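Local structure of GTP cyclohydrolase 1 type 2 homolog (Thermus thermophilus, 2YYB) at residues S193-H196 / E197-R201. The protein is of uncertain function but belongs to the GTP cyclohydrolase I type 2/NIF3 family and probably binds divalent metal ions. Residues are numbered along the deposited sequence; the frame is centred on the assembly and turned at random.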
ATOM      1  N   SER A 193       1.536  -0.011  27.889  1.00 37.42           N
ATOM      2  CA  SER A 193       2.520  -0.699  27.061  1.00 36.77           C
ATOM      3  C   SER A 193       3.969  -0.187  27.114  1.00 36.50           C
ATOM      4  O   SER A 193       4.842  -0.821  26.530  1.00 36.86           O
ATOM      5  CB  SER A 193       2.061  -0.723  25.605  1.00 36.58           C
ATOM      6  OG  SER A 193       2.082   0.576  25.049  1.00 37.33           O
ATOM      7  N   VAL A 194       4.243   0.939  27.777  1.00 35.19           N
ATOM      8  CA  VAL A 194       5.628   1.413  27.841  1.00 35.18           C
ATOM      9  C   VAL A 194       6.188   1.374  29.246  1.00 35.30           C
ATOM     10  O   VAL A 194       7.319   1.783  29.481  1.00 36.00           O
ATOM     11  CB  VAL A 194       5.810   2.855  27.308  1.00 35.30           C
ATOM     12  CG1 VAL A 194       5.431   2.919  25.839  1.00 33.37           C
ATOM     13  CG2 VAL A 194       5.008   3.827  28.146  1.00 33.30           C
ATOM     14  N   PHE A 195       5.398   0.874  30.182  1.00 34.96           N
ATOM     15  CA  PHE A 195       5.836   0.775  31.561  1.00 34.35           C
ATOM     16  C   PHE A 195       7.201   0.087  31.731  1.00 35.06           C
ATOM     17  O   PHE A 195       8.193   0.736  32.044  1.00 36.21           O
ATOM     18  CB  PHE A 195       4.802   0.020  32.377  1.00 34.74           C
ATOM     19  CG  PHE A 195       5.032   0.107  33.846  1.00 35.06           C
ATOM     20  CD1 PHE A 195       4.753   1.286  34.530  1.00 35.78           C
ATOM     21  CD2 PHE A 195       5.561  -0.968  34.541  1.00 33.89           C
ATOM     22  CE1 PHE A 195       4.997   1.392  35.894  1.00 35.21           C
ATOM     23  CE2 PHE A 195       5.810  -0.873  35.902  1.00 33.87           C
ATOM     24  CZ  PHE A 195       5.526   0.312  36.580  1.00 34.89           C
ATOM     25  N   HIS A 196       7.251  -1.224  31.523  1.00 33.34           N
ATOM     26  CA  HIS A 196       8.492  -1.967  31.702  1.00 33.48           C
ATOM     27  C   HIS A 196       9.678  -1.451  30.916  1.00 33.29           C
ATOM     28  O   HIS A 196      10.800  -1.426  31.423  1.00 30.22           O
ATOM     29  CB  HIS A 196       8.256  -3.452  31.419  1.00 33.11           C
ATOM     30  CG  HIS A 196       7.332  -4.093  32.408  1.00 36.37           C
ATOM     31  ND1 HIS A 196       7.700  -4.328  33.716  1.00 36.48           N
ATOM     32  CD2 HIS A 196       6.027  -4.447  32.314  1.00 34.67           C
ATOM     33  CE1 HIS A 196       6.660  -4.796  34.385  1.00 37.57           C
ATOM     34  NE2 HIS A 196       5.633  -4.877  33.557  1.00 36.36           N
ATOM     35  N   GLU A 197       9.440  -1.021  29.686  1.00 33.39           N
ATOM     36  CA  GLU A 197      10.541  -0.514  28.892  1.00 35.19           C
ATOM     37  C   GLU A 197      11.156   0.716  29.595  1.00 35.47           C
ATOM     38  O   GLU A 197      12.380   0.829  29.719  1.00 34.77           O
ATOM     39  CB  GLU A 197      10.059  -0.147  27.493  1.00 37.06           C
ATOM     40  CG  GLU A 197      11.198   0.168  26.565  1.00 44.76           C
ATOM     41  CD  GLU A 197      10.777   0.979  25.353  1.00 46.61           C
ATOM     42  OE1 GLU A 197      11.679   1.490  24.646  1.00 46.16           O
ATOM     43  OE2 GLU A 197       9.554   1.097  25.113  1.00 47.09           O
ATOM     44  N   THR A 198      10.300   1.621  30.064  1.00 33.62           N
ATOM     45  CA  THR A 198      10.759   2.810  30.761  1.00 34.30           C
ATOM     46  C   THR A 198      11.742   2.520  31.920  1.00 34.54           C
ATOM     47  O   THR A 198      12.760   3.193  32.056  1.00 34.76           O
ATOM     48  CB  THR A 198       9.566   3.603  31.315  1.00 34.02           C
ATOM     49  OG1 THR A 198       8.888   4.234  30.238  1.00 33.79           O
ATOM     50  CG2 THR A 198      10.016   4.662  32.283  1.00 32.93           C
ATOM     51  N   PHE A 199      11.444   1.541  32.760  1.00 32.85           N
ATOM     52  CA  PHE A 199      12.351   1.250  33.853  1.00 33.52           C
ATOM     53  C   PHE A 199      13.585   0.462  33.415  1.00 34.27           C
ATOM     54  O   PHE A 199      14.717   0.832  33.740  1.00 34.30           O
ATOM     55  CB  PHE A 199      11.618   0.520  34.972  1.00 31.33           C
ATOM     56  CG  PHE A 199      10.589   1.373  35.657  1.00 33.10           C
ATOM     57  CD1 PHE A 199       9.277   1.441  35.173  1.00 32.81           C
ATOM     58  CD2 PHE A 199      10.943   2.174  36.743  1.00 31.78           C
ATOM     59  CE1 PHE A 199       8.341   2.292  35.752  1.00 30.16           C
ATOM     60  CE2 PHE A 199      10.006   3.029  37.328  1.00 31.21           C
ATOM     61  CZ  PHE A 199       8.708   3.088  36.828  1.00 29.72           C
ATOM     62  N   GLU A 200      13.368  -0.603  32.655  1.00 34.00           N
ATOM     63  CA  GLU A 200      14.455  -1.429  32.186  1.00 33.02           C
ATOM     64  C   GLU A 200      15.508  -0.628  31.472  1.00 35.34           C
ATOM     65  O   GLU A 200      16.680  -0.984  31.493  1.00 37.41           O
ATOM     66  CB  GLU A 200      13.926  -2.516  31.275  1.00 30.35           C
ATOM     67  CG  GLU A 200      13.175  -3.556  32.028  1.00 29.03           C
ATOM     68  CD  GLU A 200      12.705  -4.653  31.134  1.00 31.32           C
ATOM     69  OE1 GLU A 200      13.458  -5.005  30.201  1.00 32.83           O
ATOM     70  OE2 GLU A 200      11.593  -5.169  31.364  1.00 29.44           O
ATOM     71  N   ARG A 201      15.100   0.460  30.843  1.00 37.96           N
ATOM     72  CA  ARG A 201      16.050   1.287  30.133  1.00 40.34           C
ATOM     73  C   ARG A 201      16.505   2.495  30.978  1.00 40.99           C
ATOM     74  O   ARG A 201      17.116   3.437  30.461  1.00 41.00           O
ATOM     75  CB  ARG A 201      15.444   1.746  28.803  1.00 43.41           C
ATOM     76  CG  ARG A 201      16.446   2.471  27.930  1.00 51.52           C
ATOM     77  CD  ARG A 201      16.089   2.382  26.471  1.00 55.09           C
ATOM     78  NE  ARG A 201      14.877   3.119  26.182  1.00 59.71           N
ATOM     79  CZ  ARG A 201      14.098   2.865  25.140  1.00 64.24           C
ATOM     80  NH1 ARG A 201      14.409   1.882  24.282  1.00 64.96           N
ATOM     81  NH2 ARG A 201      13.001   3.591  24.959  1.00 65.64           N
TER
HETATM   82  O   HOH W   1      10.716  -5.216  33.678  1.00 25.21           O
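Val194 O is gripped twice by Thr198. The backbone Thr198 N donates to Val194 O at 3.0 Å, and the hydroxyl Thr198 OG1 donates to the same Val194 O from the opposite face of the carbonyl plane. OG1 can do this because it lies beside its own backbone N (chi1 -73°), facing back down the helix. Two residues further along, Glu200 N donates to His196 O at 3.0 Å, almost in line with the C=O bond. The bond between them, Phe199 N to Phe195 O, is weak at 3.4 Å. The three backbone bonds run from residue i+4 to i, along helix 195-200 and the residue before it. This is the crossover helix of a beta-alpha-beta unit whose strands are 184-187 and 204-207. Val194 packs on Tyr207 and Thr198 on Val205, both on strand 204-207. Phe195 and Phe199 meet on another side. Phe199 CE1 sits over one face of the Phe195 ring, 3.5 Å from Phe195 CE1, with the planes at 52°. His156 touches both rings. With an alanine at Phe195, Phe199 CE1 would probably lose the ring face it lies over, and a gap is likely to open beside His156. A water bridges His196 ND1, at 3.1 Å, and Glu200 OE2. Glu200 also reaches a second subunit: OE2 accepts from the backbone N of its Glu47, and OE1 forms a salt bridge with its Arg82.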